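Local atomic coordinates of putative aspartyl-tRNA synthetase (PDB entry 6OD8), a protein that probably attaches L-aspartate to tRNA(Asp) at the expense of ATP, as a class II aminoacyl-tRNA synthetase with an OB-fold nucleic acid binding domain. Residues 325-336 / 393-401; 362-373 / 439-447. All coordinates share one frame; numbering follows the deposited sequence.

Contact 1 (325-336 / 393-401); sequences YEVLDVAESLFN and HNMDSRMLR. With EDO (1,2-ethanediol), chain H.
Arg401, Glu332 and Met399 bury the most surface where segment 325-336 of helix 325-342 lies against segment 393-401, and a salt-bridge network built on Arg401 supplies the polar part. The guanidinium takes Glu332 side-on, with one nitrogen to each carboxylate oxygen: NE of Arg401 donates to OE2 of Glu332 at 2.8 Å, and NH2 of Arg401 to OE1 of Glu332 at 2.9 Å. The grip is not coplanar, since the carboxylate and guanidinium planes are 52° apart and OE1 is met from above its own plane. NH2 of Arg401 also donates to OD1 of Asp329 at 2.8 Å, nearly along that oxygen's C-O axis, so this one nitrogen serves two acidic residues one helical turn apart. The Arg401 chain runs straight from CG to NE (chi3 -178°), which carries the guanidinium out to the helix. CD2 of Leu328 sits over the centre of one guanidinium face, 3.5 Å from CZ of Arg401, which should restrict tilting of the group. Water 1 joins NH1 of Arg401 to OD1 of Asp329, while water 2 links OE1 of Glu332 to the backbone of His393 and Met399. The other Asp329 oxygen bonds Tyr68 of the second subunit, tying the network to the dimer interface.

Farther along the helix, beside Glu332 and Phe335, the contact is made by Met399 of the other segment. SD of Met399 lies 3.3 Å from the backbone O of Glu332, and the bend at chi3 (78°) folds CE of Met399 back toward the helix, 4.2 Å from CB of Phe335. A bound ethanediol bridges Ser333 to Asn394 and Ser397. The arrangement is helix-on-sheet packing in the class II synthetase catalytic domain, with Arg401, on strand 400-403, anchoring helix 325-342.

Contact 2 (362-373 / 439-447); sequences VWKLTPERIKEL and ERYGTDFFI. With EDO (1,2-ethanediol), chain K.
The backbone O of Arg440 is gripped by two nitrogens of Arg369, NE and NH2, each at 2.9 Å from that oxygen. The oxygen lies 3° out of the guanidinium plane, so the group meets it edge-on; NE arrives nearly along the C=O axis and NH2 in the carbonyl plane. A bend at chi2 (51°) turns the Arg369 chain to bring this edge to the last turn of helix 427-441. NH1 of Arg369 forms a salt bridge to Glu372 OE1, a second hold on the rotation of the guanidinium.

Leu373 wedges in beside this grip. Its CD1 comes 3.4 Å from CD1 of Tyr441, and its CD2 lies over one face of the Arg440 guanidinium, toward its rim; NH2 of Arg440 has its salt-bridge partner in Asp386. Leu365 packs on Thr443, its CD1 3.7 Å from CG2 of Thr443.

At the other end the backbones come together. Asp444 N donates to Val362 O at 2.8 Å, and Asp444 OD2 accepts from Val362 N at 2.9 Å on its anti side, the N-H...O angle being 171°; Asp444 thus engages both backbone polar groups of Val362. Water 4 ties Trp363 O to Thr443 OG1 and Phe445 O, while water 6 connects Thr366 N with Tyr441 O. Thr366 N-caps helix 367-373 through its OG1, which accepts from Arg369 N. The whole is a loop and N-capped helix packed along a helix-to-strand connection, where Gly442, with positive phi, ends helix 427-441 ahead of strand 445-449 of the class II synthetase sheet.

Contacts 1 and 2 have centres about 13 Å apart and meet at their edges. Arg398 of contact 1 sends NE to Leu365 O of contact 2, a probable hydrogen bond of 2.7 Å, and Asn336 OD1 probably bonds Trp363 NE1 at 2.8 Å. Their segments alternate along the chain. Both also reach the same sheet, where strands 400-403 and 445-449 are neighbours, and the Phe335 and Phe445 rings meet between them. The two contacts thereby pack helix 325-342 and the 362-373 region around adjoining strands of the predicted catalytic domain. The ethanediol molecules at each probably come from the crystallisation liquor.

Contact 1 (325-336 / 393-401)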
# COMPACT_ATOMS: atom_id res chain seq x y z
N TYR A 325 -4.69 20.44 16.01
CA TYR A 325 -4.58 19.40 17.03
C TYR A 325 -5.45 18.19 16.69
O TYR A 325 -5.20 17.10 17.21
CB TYR A 325 -4.97 19.92 18.43
CG TYR A 325 -3.93 20.84 19.04
CD1 TYR A 325 -4.25 21.65 20.12
CD2 TYR A 325 -2.63 20.91 18.53
CE1 TYR A 325 -3.30 22.52 20.67
CE2 TYR A 325 -1.67 21.76 19.08
CZ TYR A 325 -2.02 22.56 20.15
OH TYR A 325 -1.09 23.41 20.71
N GLU A 326 -6.47 18.35 15.83
CA GLU A 326 -7.23 17.19 15.38
C GLU A 326 -6.35 16.25 14.56
O GLU A 326 -6.51 15.02 14.63
CB GLU A 326 -8.44 17.65 14.56
CG GLU A 326 -9.39 18.50 15.37
CD GLU A 326 -10.43 19.20 14.51
OE1 GLU A 326 -10.93 18.58 13.55
OE2 GLU A 326 -10.74 20.36 14.82
N VAL A 327 -5.44 16.82 13.76
CA VAL A 327 -4.45 16.05 13.00
C VAL A 327 -3.46 15.39 13.94
O VAL A 327 -3.14 14.20 13.81
CB VAL A 327 -3.72 16.96 12.00
CG1 VAL A 327 -2.63 16.14 11.26
CG2 VAL A 327 -4.70 17.59 11.03
N LEU A 328 -2.94 16.16 14.89
CA LEU A 328 -1.99 15.63 15.85
C LEU A 328 -2.62 14.53 16.71
O LEU A 328 -1.96 13.54 17.04
CB LEU A 328 -1.46 16.80 16.71
CG LEU A 328 -0.54 16.44 17.86
CD1 LEU A 328 0.70 15.74 17.30
CD2 LEU A 328 -0.17 17.73 18.61
N ASP A 329 -3.90 14.69 17.07
CA ASP A 329 -4.61 13.64 17.79
C ASP A 329 -4.58 12.32 17.01
O ASP A 329 -4.32 11.25 17.58
CB ASP A 329 -6.07 14.06 18.05
CG ASP A 329 -6.22 15.13 19.12
OD1 ASP A 329 -5.24 15.46 19.83
OD2 ASP A 329 -7.35 15.67 19.24
N VAL A 330 -4.87 12.38 15.70
CA VAL A 330 -4.86 11.17 14.87
C VAL A 330 -3.45 10.60 14.78
O VAL A 330 -3.24 9.40 14.93
CB VAL A 330 -5.45 11.47 13.48
CG1 VAL A 330 -5.09 10.39 12.46
CG2 VAL A 330 -6.99 11.60 13.61
N ALA A 331 -2.46 11.46 14.53
CA ALA A 331 -1.07 11.02 14.38
C ALA A 331 -0.57 10.31 15.63
O ALA A 331 0.12 9.29 15.55
CB ALA A 331 -0.19 12.22 14.03
N GLU A 332 -0.88 10.86 16.82
CA GLU A 332 -0.43 10.22 18.05
C GLU A 332 -1.13 8.89 18.28
O GLU A 332 -0.50 7.92 18.74
CB GLU A 332 -0.67 11.14 19.25
CG GLU A 332 0.28 12.31 19.32
CD GLU A 332 -0.09 13.27 20.45
OE1 GLU A 332 -1.21 13.15 20.99
OE2 GLU A 332 0.74 14.15 20.79
N SER A 333 -2.43 8.84 18.05
CA SER A 333 -3.15 7.58 18.20
C SER A 333 -2.64 6.55 17.20
O SER A 333 -2.55 5.36 17.51
CB SER A 333 -4.66 7.80 18.01
OG SER A 333 -5.17 8.68 19.00
N LEU A 334 -2.29 7.02 15.99
CA LEU A 334 -1.75 6.12 14.96
C LEU A 334 -0.42 5.53 15.40
O LEU A 334 -0.19 4.31 15.29
CB LEU A 334 -1.59 6.89 13.64
CG LEU A 334 -0.72 6.27 12.57
CD1 LEU A 334 -1.40 5.03 12.02
CD2 LEU A 334 -0.45 7.26 11.42
N PHE A 335 0.48 6.37 15.91
CA PHE A 335 1.76 5.83 16.35
C PHE A 335 1.58 4.92 17.56
O PHE A 335 2.25 3.90 17.66
CB PHE A 335 2.76 6.97 16.64
CG PHE A 335 3.57 7.42 15.43
CD1 PHE A 335 4.70 6.70 15.04
CD2 PHE A 335 3.21 8.53 14.71
CE1 PHE A 335 5.44 7.09 13.93
CE2 PHE A 335 3.95 8.94 13.60
CZ PHE A 335 5.07 8.22 13.22
N ASN A 336 0.70 5.30 18.50
CA ASN A 336 0.44 4.43 19.64
C ASN A 336 -0.01 3.05 19.18
O ASN A 336 0.50 2.04 19.65
CB ASN A 336 -0.63 5.06 20.55
CG ASN A 336 -0.83 4.29 21.84
OD1 ASN A 336 0.11 3.99 22.56
ND2 ASN A 336 -2.08 3.97 22.13
N HIS A 393 -2.11 14.47 25.70
CA HIS A 393 -3.54 14.55 25.43
C HIS A 393 -4.35 13.82 26.50
O HIS A 393 -5.35 14.35 27.00
CB HIS A 393 -3.87 14.00 24.04
CG HIS A 393 -5.33 14.11 23.70
ND1 HIS A 393 -6.21 13.06 23.85
CD2 HIS A 393 -6.08 15.18 23.35
CE1 HIS A 393 -7.43 13.46 23.54
NE2 HIS A 393 -7.38 14.75 23.24
N ASN A 394 -3.93 12.61 26.88
CA ASN A 394 -4.78 11.76 27.71
C ASN A 394 -3.95 10.75 28.49
O ASN A 394 -2.79 10.50 28.17
CB ASN A 394 -5.85 11.02 26.87
CG ASN A 394 -5.26 9.99 25.91
OD1 ASN A 394 -4.81 8.91 26.33
ND2 ASN A 394 -5.28 10.30 24.62
N MET A 395 -4.56 10.18 29.53
CA MET A 395 -3.82 9.29 30.41
C MET A 395 -3.69 7.87 29.86
O MET A 395 -3.04 7.04 30.50
CB MET A 395 -4.47 9.26 31.79
CG MET A 395 -4.31 10.56 32.57
SD MET A 395 -2.58 11.02 32.78
CE MET A 395 -1.94 9.58 33.64
N ASP A 396 -4.28 7.58 28.70
CA ASP A 396 -4.12 6.28 28.06
C ASP A 396 -2.86 6.19 27.20
O ASP A 396 -2.06 5.28 27.37
CB ASP A 396 -5.37 5.96 27.23
CG ASP A 396 -5.17 4.76 26.33
OD1 ASP A 396 -5.25 4.91 25.09
OD2 ASP A 396 -4.90 3.67 26.86
N SER A 397 -2.66 7.13 26.26
CA SER A 397 -1.46 7.07 25.44
C SER A 397 -0.29 7.88 26.01
O SER A 397 0.87 7.56 25.72
CB SER A 397 -1.76 7.54 24.01
OG SER A 397 -2.16 8.90 23.97
N ARG A 398 -0.56 8.93 26.79
CA ARG A 398 0.48 9.60 27.59
C ARG A 398 1.67 10.05 26.73
O ARG A 398 2.84 9.90 27.10
CB ARG A 398 0.95 8.69 28.74
CG ARG A 398 -0.18 8.28 29.70
CD ARG A 398 0.35 7.54 30.94
NE ARG A 398 1.02 6.27 30.66
CZ ARG A 398 0.38 5.13 30.39
NH1 ARG A 398 -0.94 5.12 30.35
NH2 ARG A 398 1.06 4.01 30.16
N MET A 399 1.36 10.64 25.58
CA MET A 399 2.38 11.02 24.61
C MET A 399 2.72 12.50 24.72
O MET A 399 1.83 13.36 24.63
CB MET A 399 1.93 10.63 23.20
CG MET A 399 1.97 9.10 23.06
SD MET A 399 1.15 8.46 21.57
CE MET A 399 2.37 8.82 20.38
N LEU A 400 4.01 12.78 24.90
CA LEU A 400 4.50 14.10 25.32
C LEU A 400 4.47 15.13 24.19
O LEU A 400 4.94 14.88 23.08
CB LEU A 400 5.93 13.97 25.85
CG LEU A 400 6.57 15.21 26.42
CD1 LEU A 400 5.88 15.47 27.73
CD2 LEU A 400 8.06 14.94 26.63
N ARG A 401 3.95 16.32 24.50
CA ARG A 401 3.93 17.48 23.61
C ARG A 401 4.63 18.62 24.35
O ARG A 401 4.32 18.85 25.52
CB ARG A 401 2.50 17.92 23.27
CG ARG A 401 1.62 16.85 22.67
CD ARG A 401 0.24 17.41 22.35
NE ARG A 401 -0.65 16.38 21.80
CZ ARG A 401 -1.90 16.61 21.42
NH1 ARG A 401 -2.41 17.83 21.51
NH2 ARG A 401 -2.65 15.61 20.95
C1 EDO H . -3.22 10.52 21.53
O1 EDO H . -4.00 9.41 22.00
C2 EDO H . -4.09 11.71 21.18
O2 EDO H . -5.27 11.27 20.50
O HOH W 1 -5.26 17.83 21.25
O HOH W 2 -0.57 13.22 23.75
O HOH W 3 -3.17 3.09 24.53

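Contact 2 (362-373 / 439-447)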
# COMPACT_ATOMS: atom_id res chain seq x y z
N VAL A 362 10.53 3.48 24.29
CA VAL A 362 9.54 3.99 25.23
C VAL A 362 8.88 5.18 24.56
O VAL A 362 9.56 6.14 24.20
CB VAL A 362 10.18 4.38 26.57
CG1 VAL A 362 9.13 4.96 27.52
CG2 VAL A 362 10.86 3.16 27.21
N TRP A 363 7.56 5.10 24.35
CA TRP A 363 6.85 6.20 23.71
C TRP A 363 5.84 6.88 24.63
O TRP A 363 5.27 7.90 24.24
CB TRP A 363 6.16 5.72 22.41
CG TRP A 363 5.00 4.76 22.55
CD1 TRP A 363 3.67 5.07 22.51
CD2 TRP A 363 5.08 3.34 22.69
NE1 TRP A 363 2.92 3.92 22.63
CE2 TRP A 363 3.76 2.85 22.77
CE3 TRP A 363 6.14 2.43 22.77
CZ2 TRP A 363 3.47 1.50 22.91
CZ3 TRP A 363 5.85 1.08 22.93
CH2 TRP A 363 4.53 0.63 23.00
N LYS A 364 5.60 6.35 25.83
CA LYS A 364 4.65 6.90 26.79
C LYS A 364 5.38 7.39 28.03
O LYS A 364 6.28 6.71 28.55
CB LYS A 364 3.63 5.85 27.25
CG LYS A 364 2.79 5.21 26.15
CD LYS A 364 1.65 4.40 26.76
CE LYS A 364 0.85 3.67 25.70
NZ LYS A 364 -0.43 3.13 26.25
N LEU A 365 4.95 8.54 28.56
CA LEU A 365 5.29 8.87 29.94
C LEU A 365 4.57 7.92 30.89
O LEU A 365 3.46 7.46 30.61
CB LEU A 365 4.90 10.32 30.26
CG LEU A 365 5.92 11.44 30.05
CD1 LEU A 365 6.25 11.57 28.60
CD2 LEU A 365 5.39 12.78 30.60
N THR A 366 5.19 7.63 32.03
CA THR A 366 4.46 6.92 33.07
C THR A 366 3.48 7.87 33.75
O THR A 366 3.68 9.08 33.76
CB THR A 366 5.41 6.32 34.11
OG1 THR A 366 6.03 7.37 34.86
CG2 THR A 366 6.48 5.45 33.46
N PRO A 367 2.38 7.34 34.30
CA PRO A 367 1.50 8.22 35.10
C PRO A 367 2.25 8.93 36.20
O PRO A 367 1.96 10.09 36.50
CB PRO A 367 0.43 7.25 35.63
CG PRO A 367 0.41 6.12 34.61
CD PRO A 367 1.84 5.97 34.16
N GLU A 368 3.25 8.26 36.80
CA GLU A 368 4.00 8.85 37.90
C GLU A 368 4.84 10.04 37.45
O GLU A 368 4.89 11.07 38.13
CB GLU A 368 4.88 7.78 38.55
CG GLU A 368 4.12 6.70 39.32
CD GLU A 368 3.40 5.69 38.42
OE1 GLU A 368 3.85 5.45 37.27
OE2 GLU A 368 2.39 5.12 38.86
N ARG A 369 5.51 9.91 36.30
CA ARG A 369 6.32 11.03 35.82
C ARG A 369 5.43 12.23 35.50
O ARG A 369 5.81 13.38 35.77
CB ARG A 369 7.13 10.61 34.59
CG ARG A 369 8.36 11.49 34.34
CD ARG A 369 9.21 11.64 35.62
NE ARG A 369 10.34 12.54 35.44
CZ ARG A 369 11.00 13.16 36.43
NH1 ARG A 369 10.63 12.98 37.69
NH2 ARG A 369 12.02 13.96 36.15
N ILE A 370 4.26 11.98 34.92
CA ILE A 370 3.30 13.03 34.64
C ILE A 370 2.99 13.80 35.92
O ILE A 370 3.05 15.04 35.94
CB ILE A 370 2.04 12.43 33.99
CG1 ILE A 370 2.33 12.12 32.52
CG2 ILE A 370 0.82 13.35 34.18
CD1 ILE A 370 1.24 11.33 31.82
N LYS A 371 2.72 13.08 37.01
CA LYS A 371 2.41 13.73 38.28
C LYS A 371 3.64 14.44 38.85
O LYS A 371 3.55 15.59 39.28
CB LYS A 371 1.84 12.70 39.26
N GLU A 372 4.79 13.76 38.84
CA GLU A 372 6.02 14.31 39.41
C GLU A 372 6.40 15.65 38.78
O GLU A 372 6.87 16.56 39.48
CB GLU A 372 7.18 13.33 39.23
CG GLU A 372 7.09 12.05 40.04
CD GLU A 372 8.07 10.99 39.55
OE1 GLU A 372 8.99 11.33 38.78
OE2 GLU A 372 7.91 9.81 39.94
N LEU A 373 6.26 15.79 37.46
CA LEU A 373 6.65 17.02 36.80
C LEU A 373 5.48 17.97 36.58
O LEU A 373 5.70 19.07 36.07
CB LEU A 373 7.32 16.73 35.45
CG LEU A 373 8.59 15.87 35.50
CD1 LEU A 373 9.03 15.58 34.07
CD2 LEU A 373 9.68 16.58 36.26
N GLU A 439 15.98 12.31 29.38
CA GLU A 439 16.46 12.40 30.75
C GLU A 439 15.42 13.02 31.67
O GLU A 439 15.26 12.57 32.81
CB GLU A 439 17.76 13.20 30.78
CG GLU A 439 18.90 12.49 30.04
CD GLU A 439 20.20 13.27 30.02
OE1 GLU A 439 20.19 14.47 30.40
OE2 GLU A 439 21.24 12.68 29.63
N ARG A 440 14.67 14.02 31.19
CA ARG A 440 13.70 14.72 32.04
C ARG A 440 12.40 13.94 32.17
O ARG A 440 11.88 13.76 33.28
CB ARG A 440 13.38 16.11 31.48
CG ARG A 440 12.51 16.93 32.45
CD ARG A 440 12.27 18.35 31.98
NE ARG A 440 11.24 19.04 32.76
CZ ARG A 440 11.43 19.53 33.98
NH1 ARG A 440 12.60 19.37 34.57
NH2 ARG A 440 10.44 20.17 34.61
N TYR A 441 11.84 13.51 31.02
CA TYR A 441 10.51 12.93 30.93
C TYR A 441 10.50 11.41 30.79
O TYR A 441 9.45 10.81 30.97
CB TYR A 441 9.74 13.52 29.73
CG TYR A 441 9.56 15.03 29.88
CD1 TYR A 441 8.56 15.56 30.69
CD2 TYR A 441 10.41 15.92 29.22
CE1 TYR A 441 8.42 16.94 30.86
CE2 TYR A 441 10.26 17.29 29.36
CZ TYR A 441 9.26 17.80 30.18
OH TYR A 441 9.11 19.17 30.36
N GLY A 442 11.64 10.81 30.42
CA GLY A 442 11.73 9.35 30.36
C GLY A 442 11.22 8.71 29.09
O GLY A 442 11.00 7.49 29.08
N THR A 443 11.06 9.48 28.01
CA THR A 443 10.44 8.97 26.80
C THR A 443 11.35 9.20 25.60
O THR A 443 12.10 10.18 25.54
CB THR A 443 9.06 9.59 26.54
OG1 THR A 443 8.49 8.99 25.37
CG2 THR A 443 9.17 11.10 26.35
N ASP A 444 11.30 8.25 24.66
CA ASP A 444 12.01 8.29 23.39
C ASP A 444 11.18 8.91 22.27
O ASP A 444 11.67 8.98 21.14
CB ASP A 444 12.41 6.87 22.93
CG ASP A 444 13.32 6.16 23.92
OD1 ASP A 444 14.30 6.76 24.40
OD2 ASP A 444 13.04 4.97 24.21
N PHE A 445 9.95 9.35 22.56
CA PHE A 445 9.00 9.85 21.56
C PHE A 445 8.35 11.13 22.06
O PHE A 445 7.84 11.15 23.18
CB PHE A 445 7.91 8.81 21.29
CG PHE A 445 6.99 9.19 20.15
CD1 PHE A 445 7.26 8.77 18.86
CD2 PHE A 445 5.87 9.98 20.37
CE1 PHE A 445 6.42 9.11 17.80
CE2 PHE A 445 5.05 10.33 19.31
CZ PHE A 445 5.32 9.90 18.03
N PHE A 446 8.32 12.17 21.24
CA PHE A 446 7.66 13.40 21.67
C PHE A 446 7.38 14.27 20.46
O PHE A 446 7.95 14.08 19.38
CB PHE A 446 8.49 14.15 22.73
CG PHE A 446 9.65 14.93 22.16
CD1 PHE A 446 9.52 16.28 21.87
CD2 PHE A 446 10.88 14.32 21.93
CE1 PHE A 446 10.59 17.02 21.36
CE2 PHE A 446 11.94 15.03 21.38
CZ PHE A 446 11.80 16.38 21.11
N ILE A 447 6.45 15.20 20.62
CA ILE A 447 6.20 16.16 19.56
C ILE A 447 6.58 17.55 20.04
O ILE A 447 6.42 17.86 21.23
CB ILE A 447 4.74 16.10 19.05
CG1 ILE A 447 3.80 16.86 19.96
CG2 ILE A 447 4.28 14.65 18.94
CD1 ILE A 447 3.51 18.29 19.51
C1 EDO K . 16.89 10.33 22.69
O1 EDO K . 18.18 10.07 23.23
C2 EDO K . 15.86 9.41 23.31
O2 EDO K . 15.97 8.10 22.75
O HOH W 4 5.89 10.34 24.94
O HOH W 5 8.20 6.67 30.25
O HOH W 6 8.11 8.60 32.07